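Local coordinates for protein hypothetical glycoside hydrolase (Bacteroides vulgatus, PDB 3S30) that is of unproven function but is a putative glycoside hydrolase with a galactose-binding-domain-like fold, probably involved in carbohydrate metabolism, at residues 224-230 with 337-343; 230-234 with 332-336. All blocks are in the same frame, centred on the assembly; numbering follows the deposited sequence.

Contact 1 (224-230 with 337-343); sequences YYKYKAG and GSTLLID. With NA (sodium ion), chain C.
Tyr-224, Lys-226 and Lys-228 pair through two backbone hydrogen bonds each with Asp-343, Leu-341 and Thr-339 respectively. The straightest runs from Thr-339 N to Lys-228 O, 2.9 Å long with 169° at the hydrogen. Tyr-225 and Tyr-227 form the non-hydrogen-bonded pairs with Ile-342 and Leu-340 respectively. On their face of the sheet, Ile-342 CD1 lies 3.4 Å from Tyr-225 CB. Leu-340 CD1 meets Tyr-225 CD2 at 4.0 Å, the two side chains crossing at about a right angle. With CG of Tyr-227 anti to the backbone N (chi1 -173°), its ring lies beside the partner strand, and CD1 is 3.2 Å from Thr-339 O. Leu-340 CA sits at the edge of this ring. The two strands are antiparallel neighbours, at 170°, in the galactose-binding-domain-like fold. Strands 166-173 and 291-297 continue the pairing outward. Beyond the ladder, Ser-338 OG accepts a hydrogen bond from Gly-230 N at 2.9 Å and is also hydrogen-bonded to Asp-244 OD2. Tyr-227 OH bonds to Ala-325 O. A leucine in place of Tyr-227 would probably leave that carbonyl without its hydroxyl partner and open a gap beside Ser-338. At the other end, Asp-343 OD1 binds the sodium ion at 2.5 Å, alongside Asn-105, Glu-107 and Asn-165. Its OD2 is hydrogen-bonded to the backbone N of Arg-162, a second-shell contact that probably helps to fix the rotation of the carboxylate.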
ATOM      1  N   TYR A 224      -7.606  -2.695 -11.696  1.00 53.26           N
ATOM      2  CA  TYR A 224      -6.887  -2.589 -12.964  1.00 52.10           C
ATOM      3  C   TYR A 224      -5.545  -1.921 -12.712  1.00 50.37           C
ATOM      4  O   TYR A 224      -5.462  -1.037 -11.868  1.00 48.91           O
ATOM      5  CB  TYR A 224      -7.692  -1.767 -13.977  1.00 52.54           C
ATOM      6  CG  TYR A 224      -8.928  -2.469 -14.488  1.00 54.04           C
ATOM      7  CD1 TYR A 224     -10.087  -2.529 -13.717  1.00 56.56           C
ATOM      8  CD2 TYR A 224      -8.944  -3.078 -15.748  1.00 54.97           C
ATOM      9  CE1 TYR A 224     -11.225  -3.174 -14.172  1.00 58.58           C
ATOM     10  CE2 TYR A 224     -10.071  -3.732 -16.215  1.00 55.22           C
ATOM     11  CZ  TYR A 224     -11.212  -3.775 -15.427  1.00 60.63           C
ATOM     12  OH  TYR A 224     -12.344  -4.406 -15.889  1.00 61.76           O
ATOM     13  N   TYR A 225      -4.507  -2.346 -13.437  1.00 50.60           N
ATOM     14  CA  TYR A 225      -3.181  -1.735 -13.321  1.00 50.30           C
ATOM     15  C   TYR A 225      -2.479  -1.482 -14.673  1.00 52.31           C
ATOM     16  O   TYR A 225      -2.862  -2.022 -15.719  1.00 52.39           O
ATOM     17  CB  TYR A 225      -2.276  -2.600 -12.423  1.00 47.74           C
ATOM     18  CG  TYR A 225      -1.578  -3.726 -13.154  1.00 46.92           C
ATOM     19  CD1 TYR A 225      -2.167  -4.968 -13.283  1.00 49.68           C
ATOM     20  CD2 TYR A 225      -0.316  -3.539 -13.717  1.00 49.91           C
ATOM     21  CE1 TYR A 225      -1.528  -6.002 -13.964  1.00 51.22           C
ATOM     22  CE2 TYR A 225       0.326  -4.556 -14.388  1.00 49.39           C
ATOM     23  CZ  TYR A 225      -0.281  -5.788 -14.510  1.00 49.33           C
ATOM     24  OH  TYR A 225       0.360  -6.797 -15.191  1.00 54.53           O
ATOM     25  N   LYS A 226      -1.467  -0.621 -14.612  1.00 51.26           N
ATOM     26  CA  LYS A 226      -0.430  -0.494 -15.624  1.00 51.89           C
ATOM     27  C   LYS A 226       0.884  -0.465 -14.846  1.00 50.36           C
ATOM     28  O   LYS A 226       0.929   0.049 -13.724  1.00 49.50           O
ATOM     29  CB  LYS A 226      -0.566   0.812 -16.421  1.00 55.04           C
ATOM     30  CG  LYS A 226      -1.833   0.980 -17.264  1.00 54.64           C
ATOM     31  CD  LYS A 226      -1.751   2.271 -18.067  1.00 55.65           C
ATOM     32  CE  LYS A 226      -2.958   2.478 -18.963  1.00 57.66           C
ATOM     33  NZ  LYS A 226      -2.955   3.797 -19.686  1.00 56.11           N
ATOM     34  N   TYR A 227       1.948  -1.019 -15.424  1.00 50.31           N
ATOM     35  CA  TYR A 227       3.242  -1.060 -14.755  1.00 48.44           C
ATOM     36  C   TYR A 227       4.371  -0.969 -15.740  1.00 50.13           C
ATOM     37  O   TYR A 227       4.352  -1.609 -16.799  1.00 52.14           O
ATOM     38  CB  TYR A 227       3.423  -2.345 -13.947  1.00 49.32           C
ATOM     39  CG  TYR A 227       4.693  -2.364 -13.088  1.00 48.31           C
ATOM     40  CD1 TYR A 227       4.868  -1.464 -12.041  1.00 50.08           C
ATOM     41  CD2 TYR A 227       5.704  -3.272 -13.334  1.00 48.12           C
ATOM     42  CE1 TYR A 227       6.020  -1.475 -11.270  1.00 49.53           C
ATOM     43  CE2 TYR A 227       6.849  -3.304 -12.558  1.00 45.10           C
ATOM     44  CZ  TYR A 227       7.000  -2.413 -11.523  1.00 49.31           C
ATOM     45  OH  TYR A 227       8.144  -2.459 -10.763  1.00 44.99           O
ATOM     46  N   LYS A 228       5.354  -0.164 -15.372  1.00 50.42           N
ATOM     47  CA  LYS A 228       6.584  -0.009 -16.121  1.00 52.92           C
ATOM     48  C   LYS A 228       7.707   0.066 -15.064  1.00 50.13           C
ATOM     49  O   LYS A 228       7.685   0.929 -14.192  1.00 46.17           O
ATOM     50  CB  LYS A 228       6.477   1.249 -16.991  1.00 56.01           C
ATOM     51  CG  LYS A 228       7.767   1.800 -17.592  1.00 64.52           C
ATOM     52  CD  LYS A 228       8.219   1.041 -18.812  1.00 77.37           C
ATOM     53  CE  LYS A 228       9.202   1.866 -19.644  1.00 81.16           C
ATOM     54  NZ  LYS A 228       9.572   1.158 -20.903  1.00 83.79           N
ATOM     55  N   ALA A 229       8.637  -0.883 -15.116  1.00 49.02           N
ATOM     56  CA  ALA A 229       9.836  -0.854 -14.283  1.00 49.18           C
ATOM     57  C   ALA A 229      10.735   0.348 -14.644  1.00 49.34           C
ATOM     58  O   ALA A 229      10.757   0.778 -15.789  1.00 48.38           O
ATOM     59  CB  ALA A 229      10.611  -2.171 -14.432  1.00 48.97           C
ATOM     60  N   GLY A 230      11.431   0.905 -13.650  1.00 48.97           N
ATOM     61  CA  GLY A 230      12.442   1.931 -13.887  1.00 51.37           C
ATOM     62  C   GLY A 230      13.717   1.352 -14.509  1.00 54.56           C
ATOM     63  O   GLY A 230      13.946   0.132 -14.462  1.00 52.52           O
ATOM     64  N   GLY A 337      11.629   5.461 -10.620  1.00 48.80           N
ATOM     65  CA  GLY A 337      10.877   5.610 -11.860  1.00 47.83           C
ATOM     66  C   GLY A 337       9.869   4.504 -12.082  1.00 48.76           C
ATOM     67  O   GLY A 337       9.010   4.620 -12.967  1.00 47.72           O
ATOM     68  N   SER A 338       9.962   3.429 -11.293  1.00 48.95           N
ATOM     69  CA  SER A 338       9.012   2.315 -11.412  1.00 50.33           C
ATOM     70  C   SER A 338       7.635   2.844 -11.103  1.00 49.38           C
ATOM     71  O   SER A 338       7.408   3.394 -10.023  1.00 50.77           O
ATOM     72  CB  SER A 338       9.347   1.152 -10.470  1.00 50.71           C
ATOM     73  OG  SER A 338      10.408   0.375 -10.992  1.00 53.39           O
ATOM     74  N   THR A 339       6.734   2.700 -12.069  1.00 48.92           N
ATOM     75  CA  THR A 339       5.438   3.344 -12.021  1.00 49.10           C
ATOM     76  C   THR A 339       4.322   2.305 -12.058  1.00 49.95           C
ATOM     77  O   THR A 339       4.201   1.556 -13.017  1.00 50.13           O
ATOM     78  CB  THR A 339       5.294   4.369 -13.158  1.00 48.68           C
ATOM     79  OG1 THR A 339       6.394   5.291 -13.082  1.00 48.61           O
ATOM     80  CG2 THR A 339       3.977   5.150 -13.025  1.00 46.57           C
ATOM     81  N   LEU A 340       3.548   2.233 -10.974  1.00 50.38           N
ATOM     82  CA  LEU A 340       2.357   1.389 -10.918  1.00 49.91           C
ATOM     83  C   LEU A 340       1.159   2.318 -10.886  1.00 50.53           C
ATOM     84  O   LEU A 340       1.046   3.154  -9.983  1.00 48.80           O
ATOM     85  CB  LEU A 340       2.355   0.499  -9.675  1.00 48.64           C
ATOM     86  CG  LEU A 340       1.189  -0.483  -9.494  1.00 46.94           C
ATOM     87  CD1 LEU A 340       1.154  -1.573 -10.575  1.00 40.22           C
ATOM     88  CD2 LEU A 340       1.274  -1.126  -8.108  1.00 48.95           C
ATOM     89  N   LEU A 341       0.292   2.191 -11.889  1.00 50.28           N
ATOM     90  CA  LEU A 341      -0.969   2.906 -11.900  1.00 50.68           C
ATOM     91  C   LEU A 341      -2.053   1.915 -11.506  1.00 49.80           C
ATOM     92  O   LEU A 341      -2.049   0.788 -11.945  1.00 49.42           O
ATOM     93  CB  LEU A 341      -1.246   3.548 -13.278  1.00 50.54           C
ATOM     94  CG  LEU A 341      -0.189   4.541 -13.810  1.00 50.74           C
ATOM     95  CD1 LEU A 341      -0.588   5.145 -15.147  1.00 45.97           C
ATOM     96  CD2 LEU A 341       0.113   5.662 -12.816  1.00 50.02           C
ATOM     97  N   ILE A 342      -2.964   2.337 -10.641  1.00 52.34           N
ATOM     98  CA  ILE A 342      -4.079   1.492 -10.226  1.00 51.74           C
ATOM     99  C   ILE A 342      -5.362   2.279 -10.333  1.00 50.92           C
ATOM    100  O   ILE A 342      -5.395   3.457 -10.022  1.00 50.36           O
ATOM    101  CB  ILE A 342      -3.929   0.999  -8.766  1.00 51.62           C
ATOM    102  CG1 ILE A 342      -2.578   0.295  -8.559  1.00 53.20           C
ATOM    103  CG2 ILE A 342      -5.078   0.030  -8.410  1.00 51.56           C
ATOM    104  CD1 ILE A 342      -2.437  -1.029  -9.378  1.00 48.07           C
ATOM    105  N   ASP A 343      -6.425   1.619 -10.764  1.00 52.53           N
ATOM    106  CA  ASP A 343      -7.730   2.252 -10.837  1.00 52.82           C
ATOM    107  C   ASP A 343      -8.847   1.251 -10.549  1.00 54.80           C
ATOM    108  O   ASP A 343      -8.649   0.032 -10.662  1.00 55.43           O
ATOM    109  CB  ASP A 343      -7.925   2.835 -12.231  1.00 53.97           C
ATOM    110  CG  ASP A 343      -8.812   4.057 -12.233  1.00 54.17           C
ATOM    111  OD1 ASP A 343      -9.416   4.390 -11.186  1.00 48.72           O
ATOM    112  OD2 ASP A 343      -8.886   4.703 -13.288  1.00 53.28           O
TER
HETATM  113 NA    NA C 383     -10.655   6.458 -10.731  1.00 47.66          NA

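Contact 2 (230-234 with 332-336); sequences GPEFY and FQGAP
Glu-232 O is approached by several groups from segment 332-336 and by a water. The water donates to it at 2.7 Å and also donates to Pro-336 O, so it bridges the two backbones. Ala-335 CA makes a CA-H...O contact with the same Glu-232 oxygen at 3.2 Å, and Pro-336 CD touches it as well. Two residues on from Glu-232, Tyr-234 and Gly-334 form a single antiparallel bridge with two hydrogen bonds. Tyr-234 N reaches Gly-334 O from above the carbonyl plane, at 2.6 Å. The return bond, Gly-334 N to Tyr-234 O, is 3.1 Å and lies in the carbonyl plane. Two aromatic rings pack on the loop, Phe-233 on the backbone of Gly-334 and Tyr-234 on the ring of Pro-336. The CG of Phe-233 is anti to its own backbone N (chi1 -167°), which brings the ring over Gly-334. Gly-334 CA makes a CH-pi contact, 3.9 Å from the centroid of the Phe-233 ring. The Tyr-234 ring receives Pro-336 CD over one face in a second CH-pi contact, 16° off the ring normal, the side chains crossing at about a right angle. Gly-230 CA is 3.7 Å from Ala-335 CB, and a side chain there would run into that methyl and Pro-336 O. Ala-335 N is hydrogen-bonded to Asp-244 OD2. The isolated bridge joins the loop between strands 317-324 and 339-349 to the small sheet of strands 233-235 and 238-240, where Phe-233 bonds to Thr-240 through the backbone, in the galactose-binding-domain-like fold, while Tyr-234 and Pro-336 both rest on Lys-173 of strand 166-173.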
ATOM      1  N   GLY A 230      11.431   0.905 -13.650  1.00 48.97           N
ATOM      2  CA  GLY A 230      12.442   1.931 -13.887  1.00 51.37           C
ATOM      3  C   GLY A 230      13.717   1.352 -14.509  1.00 54.56           C
ATOM      4  O   GLY A 230      13.946   0.132 -14.462  1.00 52.52           O
ATOM      5  N   PRO A 231      14.556   2.226 -15.102  1.00 56.83           N
ATOM      6  CA  PRO A 231      15.710   1.783 -15.882  1.00 58.09           C
ATOM      7  C   PRO A 231      16.905   1.333 -15.036  1.00 60.18           C
ATOM      8  O   PRO A 231      17.754   0.587 -15.525  1.00 61.24           O
ATOM      9  CB  PRO A 231      16.066   3.017 -16.720  1.00 60.36           C
ATOM     10  CG  PRO A 231      15.587   4.198 -15.901  1.00 60.50           C
ATOM     11  CD  PRO A 231      14.428   3.702 -15.067  1.00 59.10           C
ATOM     12  N   GLU A 232      16.977   1.790 -13.786  1.00 60.19           N
ATOM     13  CA  GLU A 232      18.076   1.433 -12.906  1.00 61.03           C
ATOM     14  C   GLU A 232      17.554   0.912 -11.569  1.00 59.59           C
ATOM     15  O   GLU A 232      16.871   1.631 -10.838  1.00 57.18           O
ATOM     16  CB  GLU A 232      18.991   2.632 -12.698  1.00 63.99           C
ATOM     17  CG  GLU A 232      19.771   3.018 -13.947  1.00 68.62           C
ATOM     18  CD  GLU A 232      20.667   4.210 -13.726  1.00 79.85           C
ATOM     19  OE1 GLU A 232      21.573   4.136 -12.868  1.00 84.63           O
ATOM     20  OE2 GLU A 232      20.473   5.228 -14.419  1.00 90.68           O
ATOM     21  N   PHE A 233      17.874  -0.349 -11.275  1.00 57.74           N
ATOM     22  CA  PHE A 233      17.452  -0.996 -10.043  1.00 56.32           C
ATOM     23  C   PHE A 233      18.504  -0.754  -8.952  1.00 57.16           C
ATOM     24  O   PHE A 233      19.661  -1.105  -9.125  1.00 57.80           O
ATOM     25  CB  PHE A 233      17.254  -2.502 -10.300  1.00 56.30           C
ATOM     26  CG  PHE A 233      16.517  -3.226  -9.203  1.00 51.44           C
ATOM     27  CD1 PHE A 233      17.189  -3.688  -8.083  1.00 54.40           C
ATOM     28  CD2 PHE A 233      15.152  -3.452  -9.297  1.00 54.77           C
ATOM     29  CE1 PHE A 233      16.511  -4.361  -7.061  1.00 53.09           C
ATOM     30  CE2 PHE A 233      14.468  -4.118  -8.283  1.00 51.98           C
ATOM     31  CZ  PHE A 233      15.159  -4.576  -7.156  1.00 47.64           C
ATOM     32  N   TYR A 234      18.094  -0.154  -7.838  1.00 57.71           N
ATOM     33  CA  TYR A 234      18.998   0.068  -6.697  1.00 61.64           C
ATOM     34  C   TYR A 234      18.998  -1.154  -5.796  1.00 61.62           C
ATOM     35  O   TYR A 234      17.966  -1.549  -5.276  1.00 62.43           O
ATOM     36  CB  TYR A 234      18.603   1.315  -5.883  1.00 61.83           C
ATOM     37  CG  TYR A 234      18.923   2.652  -6.538  1.00 63.12           C
ATOM     38  CD1 TYR A 234      19.143   2.755  -7.906  1.00 63.14           C
ATOM     39  CD2 TYR A 234      18.981   3.826  -5.778  1.00 70.53           C
ATOM     40  CE1 TYR A 234      19.422   3.973  -8.499  1.00 67.67           C
ATOM     41  CE2 TYR A 234      19.262   5.053  -6.363  1.00 70.54           C
ATOM     42  CZ  TYR A 234      19.478   5.117  -7.728  1.00 72.94           C
ATOM     43  OH  TYR A 234      19.742   6.316  -8.342  1.00 76.67           O
ATOM     44  N   PHE A 332      14.573  -1.342   0.417  1.00 56.58           N
ATOM     45  CA  PHE A 332      15.380  -0.486  -0.462  1.00 58.01           C
ATOM     46  C   PHE A 332      16.044  -1.227  -1.642  1.00 58.50           C
ATOM     47  O   PHE A 332      17.175  -0.923  -2.046  1.00 59.22           O
ATOM     48  CB  PHE A 332      16.397   0.300   0.385  1.00 59.92           C
ATOM     49  CG  PHE A 332      15.782   0.918   1.599  1.00 58.29           C
ATOM     50  CD1 PHE A 332      14.881   1.979   1.468  1.00 55.01           C
ATOM     51  CD2 PHE A 332      16.027   0.398   2.863  1.00 54.89           C
ATOM     52  CE1 PHE A 332      14.263   2.534   2.580  1.00 49.87           C
ATOM     53  CE2 PHE A 332      15.411   0.950   3.982  1.00 58.25           C
ATOM     54  CZ  PHE A 332      14.526   2.024   3.835  1.00 55.94           C
ATOM     55  N   GLN A 333      15.311  -2.193  -2.182  1.00 57.22           N
ATOM     56  CA  GLN A 333      15.647  -2.842  -3.436  1.00 58.20           C
ATOM     57  C   GLN A 333      14.560  -2.491  -4.457  1.00 56.99           C
ATOM     58  O   GLN A 333      13.462  -3.042  -4.438  1.00 55.85           O
ATOM     59  CB  GLN A 333      15.729  -4.355  -3.244  1.00 60.18           C
ATOM     60  CG  GLN A 333      16.768  -4.787  -2.199  1.00 65.53           C
ATOM     61  CD  GLN A 333      16.893  -6.296  -2.089  1.00 72.16           C
ATOM     62  OE1 GLN A 333      16.278  -7.047  -2.860  1.00 75.92           O
ATOM     63  NE2 GLN A 333      17.689  -6.751  -1.130  1.00 70.71           N
ATOM     64  N   GLY A 334      14.866  -1.565  -5.356  1.00 56.56           N
ATOM     65  CA  GLY A 334      13.873  -1.112  -6.311  1.00 54.81           C
ATOM     66  C   GLY A 334      14.450  -0.126  -7.290  1.00 54.89           C
ATOM     67  O   GLY A 334      15.587   0.325  -7.133  1.00 56.05           O
ATOM     68  N   ALA A 335      13.663   0.200  -8.306  1.00 54.17           N
ATOM     69  CA  ALA A 335      14.087   1.125  -9.355  1.00 53.92           C
ATOM     70  C   ALA A 335      13.383   2.474  -9.214  1.00 51.69           C
ATOM     71  O   ALA A 335      12.154   2.535  -9.285  1.00 52.34           O
ATOM     72  CB  ALA A 335      13.795   0.529 -10.718  1.00 51.99           C
ATOM     73  N   PRO A 336      14.147   3.557  -9.002  1.00 50.98           N
ATOM     74  CA  PRO A 336      13.508   4.853  -9.204  1.00 51.84           C
ATOM     75  C   PRO A 336      12.850   4.932 -10.578  1.00 51.14           C
ATOM     76  O   PRO A 336      13.439   4.486 -11.566  1.00 52.39           O
ATOM     77  CB  PRO A 336      14.679   5.838  -9.106  1.00 52.83           C
ATOM     78  CG  PRO A 336      15.610   5.195  -8.151  1.00 50.33           C
ATOM     79  CD  PRO A 336      15.529   3.713  -8.506  1.00 53.54           C
TER
HETATM   80  O   HOH W   1      15.900   3.930 -11.970  1.00 46.73           O

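Contacts 1 and 2 follow one another along the same two chain runs and meet at Gly-230. Their centres are 14 Å apart. Contact 1 is a regular antiparallel ladder; contact 2 is nested inside the loop that contact 1 closes, and carries the pairing on in looser form, with one bridge, a water and two rings. Asp-244 ties the two together, because its OD2 bonds to both Ser-338 OG and Ala-335 N. The sodium ion belongs to the far end of contact 1. It is 23.7 Å from Gly-230 CA, so contact 2 takes no direct part in the metal site. Both contacts lie on the same side of the chain's centre.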